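Local atomic coordinates of peptidase M14 domain-containing protein (Shewanella amazonensis, PDB entry 2QVP), a protein that probably acts as a zinc-dependent, metallocarboxypeptidase-like hydrolase of the peptidase M14 family. Residues T9-S14 / E18-D23; E77-P82 / Q250-R255; Y180-S185 / S228-L233; G189-S194 / N264-M269. One frame throughout, in Å; residues are numbered along the deposited sequence.

Contact 1: T9-S14 / E18-D23; sequences TFVWRS and ECQSTD
Ser14 pairs with Cys19 and Arg13 with Gln20 in a short antiparallel beta hairpin, with a G1 beta bulge where Glu18 and Cys19 both face Ser14. Backbone bonds hold the ladder: Ser14 N gives a nearly straight bond to Cys19 O (2.9 Å), and Cys19 N returns one to Ser14 O (3.1 Å). One step on, Ser21 N reaches Trp12 O (2.7 Å). The side chain of Ser21 takes over as the strands part: its OG, turned between its own N and carbonyl carbon, accepts from Trp12 N at 178° and lies near the plane of the indole at its CE3 edge. Val11 packs CG1 against Gln20 NE2, while its CG2 meets Thr22 CG2 at 3.8 Å. On the face that carries Arg13 and Gln20, the Arg13 guanidinium lies over the bulge, with Glu18 CA above its rim. The Ser14 hydroxyl turns to Asp253, and the Trp12 ring is a cation-pi partner of Arg255, fastening the hairpin to helix 252-270. Two waters complete the contact, one bridging Phe10 O and Ser21 OG, the other linking Arg13 NH1 to Gln20 OE1 at 3.1 Å from each.

Contact 2: E77-P82 / Q250-R255; sequences EESAGP and QPLDQR
Ala80 and Arg255 meet methyl to methylene, CB to CB at 3.5 Å, where the first turns of helices 80-91 and 252-270 come together. This is the tight point of a small, buried contact; Ala80 CA and Arg255 CA are 5.7 Å apart. Packing is looser beside it: Leu252 sends CD1 across to Ser79 OG at 3.9 Å and to Ala80 CB at 4.2 Å. The same CD1 also covers the rim of one face of the Arg255 guanidinium. A bend at chi3 (-88°) folds that guanidinium back along its own helix end, where NE and NH2 both make weak bonds to Gln250 O, while NH1 makes a salt bridge to Glu170. Glu170 accepts from Ala80 N as well; this one carboxylate thus links both helix starts. The solvent side lies at the exposed Pro251, the N-cap residue, and the partly exposed Gln254, which do not touch 77-82. The sequence from His75 to Glu78 is consistent with the HxxE zinc-binding signature of M14 peptidases, and the Arg255 side chain lies about 10 Å from that of the predicted active-site Glu245. Such a meeting of two helix N-termini beside the probable active site fits a carboxypeptidase-like alpha/beta fold.

Contact 3: Y180-S185 / S228-L233; sequences YTFEPS and SFESFL
Phe182 points its ring from the end of strand 178-182 at the first turn of helix 229-235, and the far end of the ring settles between Glu230 and Ser231. CE1 meets the CG methylene of Glu230 at 3.8 Å, and CZ meets the hydroxyl of Ser231 at the same separation. Both partners approach the ring obliquely. The phenyl and the Glu230 side chain cross at about a right angle, with ring and carboxylate planes 70° apart; the CG methylene, not the carboxylate, touches the ring. Glu230 owes this posture to an unusual first torsion (chi1 64°), which sets CG between its own N and carbonyl carbon, followed by a bend at chi2 that carries the carboxylate away from the ring. Ser231 turns its OG the other way, anti to its carbonyl carbon, and brings it to the ring tip. That hydroxyl is hydrogen-bonded to Asp226, which also binds the Ser228 hydroxyl. Ser228 in turn is the N-cap of the helix: its OG accepts from Ser231 N (3.2 Å, 158°), so capping and packing fall on the same turn. A further aromatic, Phe225, meets Phe182 edge-to-face. Strand 178-182 lies antiparallel to 241-247, the strand bearing the predicted active-site Glu245, whose side chain is about 6 Å from that of Glu230. A glycerol, probably from the crystallisation liquor, lies about 4 Å from the Ser231 side chain. The site is a serine-capped helix start packed on a strand end, close to the probable active-site pocket of the M14 fold.

Contact 4: G189-S194 / N264-M269; sequences GRFSHS and NTFVNM. With SO4 (sulfate ion), chain E.
Phe191 and Ser194 lie against Phe266, Thr265 and Met269 where segments 190-194 and 264-269 of helices 190-200 and 252-270 pass nearly antiparallel, their axes 10.3 Å apart at closest approach and their directions 156° apart. On the buried side the two phenylalanines run alongside each other with their rings directed alike. Each has CG anti to its backbone N (chi1 176° and 173°), which swings the ring from the flank of its helix into the interface. CE1 of Phe191 is 3.9 Å from CD1 of Phe266, which sits at the edge of the Phe191 ring, near its plane. Nearer the surface, Thr265 turns its methyl CG2 onto Ser194, 3.9 Å from CB, while its hydroxyl bonds back to Ala261. Met269, a selenomethionine, brings SE near Ser194 OG; both residues have a second conformer, so this touch is doubtful. In the conformer described, Ser194 OG gives its proton to Arg190 O (2.7 Å) from above the carbonyl plane, and Ser194 N reaches that oxygen from the opposite face. At the helix start, O2 of a sulfate probably from the crystallisation liquor accepts from Arg190 N (2.8 Å). The Ser192 hydroxyl reaches Thr181 and Glu183, holding helix 190-200 to the end of strand 178-182, while Phe266 rests on Leu68 and Ile70 of strand 67-72 and Val267 on Phe88 of helix 80-91.

Contact 1 is the outlying one, a partly exposed hairpin built on backbone bonds and waters, whereas contacts 2 and 3 are buried and small and meet through side chains alone. Contact 1 nevertheless adjoins contact 2, their centres about 9 Å apart. Contacts 2 and 4 share helix 252-270, one at its first turn and the other near its C-terminal end, with centres about 20 Å apart. Contacts 3 and 4 also touch, through a strand and a helix that follow each other in the chain. Acids outside the segments, Glu170 and Asp226, bond to the helix starts of contacts 2 and 3, while contact 4 grades from paired phenyl rings inside to serine, threonine and selenomethionine outside.

Contact 1: T9-S14 / E18-D23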
# COMPACT_ATOMS: atom_id res chain seq x y z
N THR A 9 8.23 -12.45 -14.86
CA THR A 9 9.03 -12.45 -13.61
C THR A 9 9.97 -11.26 -13.53
O THR A 9 10.73 -11.03 -14.48
CB THR A 9 9.81 -13.78 -13.39
OG1 THR A 9 8.89 -14.74 -12.86
CG2 THR A 9 10.97 -13.63 -12.39
N PHE A 10 9.91 -10.54 -12.40
CA PHE A 10 10.74 -9.36 -12.13
C PHE A 10 11.45 -9.49 -10.78
O PHE A 10 10.79 -9.63 -9.74
CB PHE A 10 9.88 -8.11 -12.10
CG PHE A 10 9.19 -7.77 -13.40
CD1 PHE A 10 7.96 -8.31 -13.70
CD2 PHE A 10 9.75 -6.89 -14.30
CE1 PHE A 10 7.29 -8.00 -14.90
CE2 PHE A 10 9.09 -6.56 -15.51
CZ PHE A 10 7.87 -7.13 -15.80
N VAL A 11 12.78 -9.40 -10.79
CA VAL A 11 13.61 -9.54 -9.59
C VAL A 11 14.73 -8.51 -9.60
O VAL A 11 15.37 -8.30 -10.62
CB VAL A 11 14.28 -10.93 -9.50
CG1 VAL A 11 14.96 -11.10 -8.11
CG2 VAL A 11 13.27 -12.05 -9.77
N TRP A 12 14.94 -7.85 -8.47
CA TRP A 12 16.03 -6.94 -8.28
C TRP A 12 16.79 -7.28 -6.99
O TRP A 12 16.29 -7.96 -6.10
CB TRP A 12 15.53 -5.51 -8.23
CG TRP A 12 14.74 -5.05 -9.40
CD1 TRP A 12 15.21 -4.37 -10.49
CD2 TRP A 12 13.32 -5.18 -9.60
NE1 TRP A 12 14.19 -4.09 -11.35
CE2 TRP A 12 13.02 -4.58 -10.84
CE3 TRP A 12 12.27 -5.73 -8.84
CZ2 TRP A 12 11.71 -4.50 -11.33
CZ3 TRP A 12 10.98 -5.68 -9.34
CH2 TRP A 12 10.71 -5.07 -10.58
N ARG A 13 18.02 -6.78 -6.91
CA ARG A 13 18.89 -6.93 -5.75
C ARG A 13 18.72 -5.65 -4.97
O ARG A 13 18.71 -4.57 -5.56
CB ARG A 13 20.35 -7.12 -6.24
CG ARG A 13 21.51 -6.83 -5.26
CD ARG A 13 21.61 -7.80 -4.08
NE ARG A 13 22.68 -7.39 -3.15
CZ ARG A 13 23.09 -8.10 -2.08
NH1 ARG A 13 22.57 -9.29 -1.78
NH2 ARG A 13 24.06 -7.61 -1.29
N SER A 14 18.57 -5.76 -3.65
CA SER A 14 18.53 -4.62 -2.76
C SER A 14 19.80 -4.64 -1.95
O SER A 14 20.15 -5.69 -1.41
CB SER A 14 17.39 -4.70 -1.75
OG SER A 14 17.49 -3.66 -0.77
N GLU A 18 20.26 -6.25 1.35
CA GLU A 18 21.29 -7.25 1.02
C GLU A 18 20.66 -8.59 0.63
O GLU A 18 21.01 -9.63 1.15
CB GLU A 18 22.30 -7.38 2.18
CG GLU A 18 22.95 -6.02 2.50
CD GLU A 18 24.02 -6.06 3.58
OE1 GLU A 18 23.89 -6.84 4.55
OE2 GLU A 18 24.97 -5.26 3.47
N CYS A 19 19.72 -8.54 -0.31
CA CYS A 19 19.00 -9.73 -0.73
C CYS A 19 18.26 -9.47 -2.02
O CYS A 19 18.22 -8.36 -2.50
CB CYS A 19 18.01 -10.18 0.37
SG CYS A 19 16.63 -9.05 0.67
N GLN A 20 17.69 -10.53 -2.58
CA GLN A 20 16.87 -10.43 -3.78
C GLN A 20 15.51 -9.95 -3.34
O GLN A 20 15.09 -10.21 -2.22
CB GLN A 20 16.78 -11.78 -4.51
CG GLN A 20 18.13 -12.30 -4.97
CD GLN A 20 18.78 -11.38 -5.99
OE1 GLN A 20 19.64 -10.57 -5.64
NE2 GLN A 20 18.33 -11.45 -7.23
N SER A 21 14.82 -9.24 -4.23
CA SER A 21 13.53 -8.64 -3.94
C SER A 21 12.42 -9.67 -3.74
O SER A 21 11.38 -9.34 -3.23
CB SER A 21 13.14 -7.67 -5.04
OG SER A 21 13.10 -8.32 -6.30
N THR A 22 12.63 -10.88 -4.23
CA THR A 22 11.70 -11.95 -4.05
C THR A 22 12.01 -12.78 -2.78
O THR A 22 11.34 -13.79 -2.55
CB THR A 22 11.76 -12.88 -5.27
OG1 THR A 22 13.10 -13.36 -5.43
CG2 THR A 22 11.30 -12.17 -6.55
N ASP A 23 13.02 -12.38 -1.98
CA ASP A 23 13.42 -13.14 -0.78
C ASP A 23 12.37 -12.96 0.33
O ASP A 23 12.54 -12.18 1.28
CB ASP A 23 14.83 -12.74 -0.33
CG ASP A 23 15.47 -13.77 0.61
OD1 ASP A 23 14.75 -14.66 1.16
OD2 ASP A 23 16.70 -13.69 0.77
O HOH W 1 10.64 -8.69 -7.34
O HOH W 2 21.20 -11.65 -3.24

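Contact 2: E77-P82 / Q250-R255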
# COMPACT_ATOMS: atom_id res chain seq x y z
N GLU A 77 5.21 -8.26 -8.54
CA GLU A 77 6.34 -7.59 -9.20
C GLU A 77 6.59 -6.19 -8.62
O GLU A 77 7.66 -5.64 -8.84
CB GLU A 77 6.21 -7.53 -10.76
CG GLU A 77 5.45 -6.34 -11.46
CD GLU A 77 3.95 -6.37 -11.31
OE1 GLU A 77 3.50 -6.97 -10.33
OE2 GLU A 77 3.21 -5.77 -12.14
N GLU A 78 5.64 -5.63 -7.87
CA GLU A 78 5.74 -4.26 -7.35
C GLU A 78 6.33 -4.34 -5.94
O GLU A 78 5.78 -3.80 -4.97
CB GLU A 78 4.34 -3.64 -7.39
CG GLU A 78 3.67 -3.69 -8.78
CD GLU A 78 2.24 -3.15 -8.81
OE1 GLU A 78 1.74 -2.64 -7.81
OE2 GLU A 78 1.60 -3.26 -9.87
N SER A 79 7.48 -4.99 -5.88
CA SER A 79 8.16 -5.34 -4.64
C SER A 79 8.66 -4.19 -3.80
O SER A 79 8.81 -4.37 -2.58
CB SER A 79 9.32 -6.30 -4.96
OG SER A 79 10.13 -5.81 -6.00
N ALA A 80 8.88 -3.01 -4.38
CA ALA A 80 9.36 -1.87 -3.58
C ALA A 80 8.32 -1.37 -2.56
O ALA A 80 8.69 -0.66 -1.60
CB ALA A 80 9.86 -0.74 -4.50
N GLY A 81 7.05 -1.74 -2.74
CA GLY A 81 6.01 -1.44 -1.77
C GLY A 81 6.32 -2.09 -0.43
O GLY A 81 6.54 -1.35 0.54
N PRO A 82 6.29 -3.45 -0.35
CA PRO A 82 6.63 -4.20 0.86
C PRO A 82 8.01 -3.88 1.45
O PRO A 82 8.11 -3.70 2.64
CB PRO A 82 6.57 -5.66 0.39
CG PRO A 82 5.55 -5.65 -0.62
CD PRO A 82 5.77 -4.36 -1.39
N GLN A 250 13.42 2.02 -12.52
CA GLN A 250 14.39 2.71 -11.69
C GLN A 250 15.04 1.72 -10.76
O GLN A 250 14.53 0.60 -10.62
CB GLN A 250 13.66 3.78 -10.87
CG GLN A 250 12.96 4.84 -11.72
CD GLN A 250 13.91 5.73 -12.48
OE1 GLN A 250 15.12 5.71 -12.26
NE2 GLN A 250 13.36 6.54 -13.37
N PRO A 251 16.16 2.11 -10.11
CA PRO A 251 16.80 1.17 -9.18
C PRO A 251 15.92 0.88 -7.96
O PRO A 251 15.28 1.80 -7.42
CB PRO A 251 18.05 1.92 -8.73
CG PRO A 251 18.23 3.04 -9.75
CD PRO A 251 16.88 3.40 -10.17
N LEU A 252 15.90 -0.39 -7.56
CA LEU A 252 15.07 -0.87 -6.46
C LEU A 252 15.22 -0.04 -5.18
O LEU A 252 14.21 0.40 -4.63
CB LEU A 252 15.34 -2.35 -6.15
CG LEU A 252 14.44 -3.02 -5.08
CD1 LEU A 252 13.04 -3.20 -5.58
CD2 LEU A 252 15.04 -4.37 -4.68
N ASP A 253 16.44 0.17 -4.72
CA ASP A 253 16.65 0.92 -3.46
C ASP A 253 16.07 2.35 -3.52
O ASP A 253 15.49 2.80 -2.54
CB ASP A 253 18.11 0.84 -3.01
CG ASP A 253 18.51 -0.59 -2.53
OD1 ASP A 253 17.65 -1.39 -2.08
OD2 ASP A 253 19.72 -0.91 -2.58
N GLN A 254 16.16 3.03 -4.68
CA GLN A 254 15.52 4.34 -4.83
C GLN A 254 13.99 4.23 -4.69
O GLN A 254 13.34 5.02 -3.98
CB GLN A 254 15.95 5.01 -6.14
CG GLN A 254 17.41 5.47 -6.09
CD GLN A 254 17.64 6.59 -5.07
OE1 GLN A 254 17.10 7.69 -5.22
NE2 GLN A 254 18.43 6.31 -4.03
N ARG A 255 13.42 3.22 -5.34
CA ARG A 255 11.99 2.95 -5.19
C ARG A 255 11.62 2.60 -3.74
O ARG A 255 10.56 3.02 -3.27
CB ARG A 255 11.55 1.82 -6.10
CG ARG A 255 11.55 2.15 -7.60
CD ARG A 255 11.15 0.88 -8.30
NE ARG A 255 12.24 0.02 -8.60
CZ ARG A 255 12.16 -1.30 -8.79
NH1 ARG A 255 11.04 -2.01 -8.62
NH2 ARG A 255 13.28 -1.90 -9.09

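Contact 3: Y180-S185 / S228-L233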
# COMPACT_ATOMS: atom_id res chain seq x y z
N TYR A 180 -2.47 8.12 -7.72
CA TYR A 180 -3.91 8.06 -7.83
C TYR A 180 -4.31 8.62 -6.49
O TYR A 180 -3.82 8.12 -5.48
CB TYR A 180 -4.47 6.64 -7.93
CG TYR A 180 -4.32 5.94 -9.26
CD1 TYR A 180 -3.19 5.19 -9.53
CD2 TYR A 180 -5.30 6.06 -10.24
CE1 TYR A 180 -3.03 4.57 -10.76
CE2 TYR A 180 -5.15 5.42 -11.48
CZ TYR A 180 -4.01 4.69 -11.73
OH TYR A 180 -3.88 4.05 -12.93
N THR A 181 -5.16 9.64 -6.46
CA THR A 181 -5.63 10.13 -5.16
C THR A 181 -7.15 10.30 -5.12
O THR A 181 -7.82 10.42 -6.15
CB THR A 181 -4.96 11.47 -4.76
OG1 THR A 181 -5.31 12.47 -5.72
CG2 THR A 181 -3.43 11.33 -4.68
N PHE A 182 -7.65 10.31 -3.90
CA PHE A 182 -9.04 10.45 -3.59
C PHE A 182 -9.17 11.51 -2.51
O PHE A 182 -8.59 11.36 -1.43
CB PHE A 182 -9.62 9.13 -3.09
CG PHE A 182 -9.54 7.98 -4.08
CD1 PHE A 182 -8.41 7.17 -4.15
CD2 PHE A 182 -10.61 7.70 -4.91
CE1 PHE A 182 -8.33 6.13 -5.06
CE2 PHE A 182 -10.55 6.67 -5.81
CZ PHE A 182 -9.43 5.87 -5.89
N GLU A 183 -9.91 12.59 -2.79
CA GLU A 183 -10.19 13.61 -1.78
C GLU A 183 -11.60 14.07 -2.01
O GLU A 183 -12.07 14.03 -3.16
CB GLU A 183 -9.26 14.82 -1.87
CG GLU A 183 -7.77 14.56 -1.70
CD GLU A 183 -6.97 15.87 -1.67
OE1 GLU A 183 -7.30 16.72 -0.82
OE2 GLU A 183 -6.00 16.05 -2.45
N PRO A 184 -12.30 14.52 -0.94
CA PRO A 184 -13.68 15.01 -1.10
C PRO A 184 -13.76 16.45 -1.66
O PRO A 184 -14.26 17.35 -0.99
CB PRO A 184 -14.23 14.89 0.33
CG PRO A 184 -13.01 15.20 1.17
CD PRO A 184 -11.86 14.57 0.47
N SER A 185 -13.29 16.66 -2.89
CA SER A 185 -13.25 17.98 -3.53
C SER A 185 -13.29 17.85 -5.05
O SER A 185 -13.22 16.73 -5.57
CB SER A 185 -12.01 18.75 -3.08
OG SER A 185 -10.84 18.02 -3.40
N SER A 228 -10.83 -1.65 -7.16
CA SER A 228 -9.57 -1.75 -6.41
C SER A 228 -9.83 -1.68 -4.92
O SER A 228 -10.88 -1.18 -4.47
CB SER A 228 -8.54 -0.68 -6.82
OG SER A 228 -8.97 0.61 -6.46
N PHE A 229 -8.85 -2.19 -4.16
CA PHE A 229 -8.93 -2.16 -2.70
C PHE A 229 -9.13 -0.71 -2.15
O PHE A 229 -10.00 -0.46 -1.30
CB PHE A 229 -7.70 -2.89 -2.10
CG PHE A 229 -7.67 -2.94 -0.60
CD1 PHE A 229 -8.60 -3.72 0.11
CD2 PHE A 229 -6.69 -2.25 0.11
CE1 PHE A 229 -8.55 -3.79 1.49
CE2 PHE A 229 -6.62 -2.34 1.49
CZ PHE A 229 -7.56 -3.09 2.19
N GLU A 230 -8.36 0.22 -2.67
CA GLU A 230 -8.43 1.66 -2.27
C GLU A 230 -9.75 2.33 -2.68
O GLU A 230 -10.26 3.16 -1.94
CB GLU A 230 -7.18 2.48 -2.74
CG GLU A 230 -6.92 2.65 -4.25
CD GLU A 230 -6.27 1.43 -4.95
OE1 GLU A 230 -6.10 0.34 -4.33
OE2 GLU A 230 -5.95 1.55 -6.16
N SER A 231 -10.28 2.01 -3.86
CA SER A 231 -11.61 2.47 -4.28
C SER A 231 -12.66 1.95 -3.28
O SER A 231 -13.52 2.70 -2.85
CB SER A 231 -11.99 1.98 -5.68
OG SER A 231 -11.27 2.67 -6.68
N PHE A 232 -12.57 0.66 -2.94
CA PHE A 232 -13.46 0.04 -1.96
C PHE A 232 -13.44 0.78 -0.60
O PHE A 232 -14.47 1.11 -0.05
CB PHE A 232 -13.12 -1.46 -1.80
CG PHE A 232 -13.70 -2.11 -0.54
CD1 PHE A 232 -15.03 -2.46 -0.49
CD2 PHE A 232 -12.90 -2.37 0.56
CE1 PHE A 232 -15.58 -3.03 0.68
CE2 PHE A 232 -13.43 -2.95 1.71
CZ PHE A 232 -14.78 -3.28 1.77
N LEU A 233 -12.24 0.99 -0.05
CA LEU A 233 -12.10 1.66 1.26
C LEU A 233 -12.50 3.12 1.26
O LEU A 233 -13.00 3.59 2.29
CB LEU A 233 -10.67 1.52 1.80
CG LEU A 233 -10.26 0.12 2.24
CD1 LEU A 233 -8.84 0.18 2.73
CD2 LEU A 233 -11.23 -0.41 3.34

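Contact 4: G189-S194 / N264-M269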
# COMPACT_ATOMS: atom_id res chain seq x y z
N GLY A 189 -5.79 18.67 -3.86
CA GLY A 189 -5.28 19.67 -2.91
C GLY A 189 -3.92 19.30 -2.33
O GLY A 189 -3.20 18.47 -2.92
N ARG A 190 -3.60 19.91 -1.18
CA ARG A 190 -2.32 19.71 -0.46
C ARG A 190 -1.97 18.26 -0.24
O ARG A 190 -0.81 17.90 -0.39
CB ARG A 190 -2.33 20.40 0.91
N PHE A 191 -2.97 17.46 0.15
CA PHE A 191 -2.81 16.02 0.36
C PHE A 191 -2.22 15.30 -0.87
O PHE A 191 -1.22 14.60 -0.76
CB PHE A 191 -4.14 15.37 0.76
CG PHE A 191 -4.06 13.88 0.91
CD1 PHE A 191 -3.49 13.31 2.04
CD2 PHE A 191 -4.55 13.04 -0.08
CE1 PHE A 191 -3.42 11.94 2.17
CE2 PHE A 191 -4.45 11.70 0.04
CZ PHE A 191 -3.91 11.14 1.17
N SER A 192 -2.87 15.49 -2.00
CA SER A 192 -2.45 14.91 -3.25
C SER A 192 -1.07 15.42 -3.68
O SER A 192 -0.18 14.64 -4.05
CB SER A 192 -3.46 15.25 -4.36
OG SER A 192 -4.74 14.69 -4.12
N HIS A 193 -0.91 16.75 -3.63
CA HIS A 193 0.35 17.38 -4.04
C HIS A 193 1.54 16.98 -3.16
O HIS A 193 2.64 16.81 -3.69
CB HIS A 193 0.21 18.91 -4.12
CG HIS A 193 -0.82 19.37 -5.10
ND1 HIS A 193 -1.46 20.59 -4.97
CD2 HIS A 193 -1.37 18.76 -6.18
CE1 HIS A 193 -2.33 20.73 -5.96
NE2 HIS A 193 -2.29 19.63 -6.70
N SER A 194 1.33 16.83 -1.85
CA SER A 194 2.42 16.47 -0.95
C SER A 194 2.94 15.04 -1.21
O SER A 194 4.14 14.81 -1.21
CB SER A 194 2.00 16.67 0.51
OG SER A 194 1.68 18.05 0.74
N ASN A 264 5.79 8.18 5.15
CA ASN A 264 6.10 9.26 6.10
C ASN A 264 5.24 10.50 5.88
O ASN A 264 4.70 11.03 6.84
CB ASN A 264 7.56 9.70 6.03
CG ASN A 264 8.53 8.68 6.63
OD1 ASN A 264 8.20 7.97 7.59
ND2 ASN A 264 9.74 8.62 6.07
N THR A 265 5.14 10.95 4.63
CA THR A 265 4.34 12.13 4.27
C THR A 265 2.86 11.90 4.53
O THR A 265 2.19 12.78 5.04
CB THR A 265 4.53 12.51 2.79
OG1 THR A 265 5.93 12.65 2.53
CG2 THR A 265 3.83 13.81 2.45
N PHE A 266 2.38 10.70 4.18
CA PHE A 266 1.00 10.29 4.40
C PHE A 266 0.63 10.38 5.89
O PHE A 266 -0.37 11.03 6.23
CB PHE A 266 0.80 8.88 3.81
CG PHE A 266 -0.53 8.27 4.11
CD1 PHE A 266 -1.67 8.65 3.42
CD2 PHE A 266 -0.62 7.26 5.07
CE1 PHE A 266 -2.90 8.02 3.70
CE2 PHE A 266 -1.82 6.64 5.36
CZ PHE A 266 -2.95 7.01 4.69
N VAL A 267 1.46 9.78 6.75
CA VAL A 267 1.25 9.81 8.20
C VAL A 267 1.46 11.21 8.77
O VAL A 267 0.72 11.63 9.67
CB VAL A 267 2.17 8.75 8.93
CG1 VAL A 267 2.15 8.92 10.45
CG2 VAL A 267 1.75 7.35 8.56
N ASN A 268 2.48 11.93 8.26
CA ASN A 268 2.79 13.32 8.66
C ASN A 268 1.62 14.28 8.47
O ASN A 268 1.32 15.08 9.36
CB ASN A 268 3.95 13.95 7.86
CG ASN A 268 5.33 13.62 8.40
OD1 ASN A 268 5.52 12.82 9.34
ND2 ASN A 268 6.34 14.24 7.75
N MSE A 269 1.01 14.24 7.29
CA MSE A 269 -0.14 15.09 6.97
C MSE A 269 -1.39 14.74 7.81
O MSE A 269 -2.01 15.62 8.43
CB MSE A 269 -0.50 14.96 5.48
CG MSE A 269 0.52 15.51 4.49
SE MSE A 269 0.52 17.47 4.32
CE MSE A 269 1.54 18.02 5.90
S SO4 E . -6.22 22.09 0.10
O1 SO4 E . -6.06 23.25 0.97
O2 SO4 E . -5.41 21.00 0.64
O3 SO4 E . -7.63 21.67 0.05
O4 SO4 E . -5.78 22.42 -1.25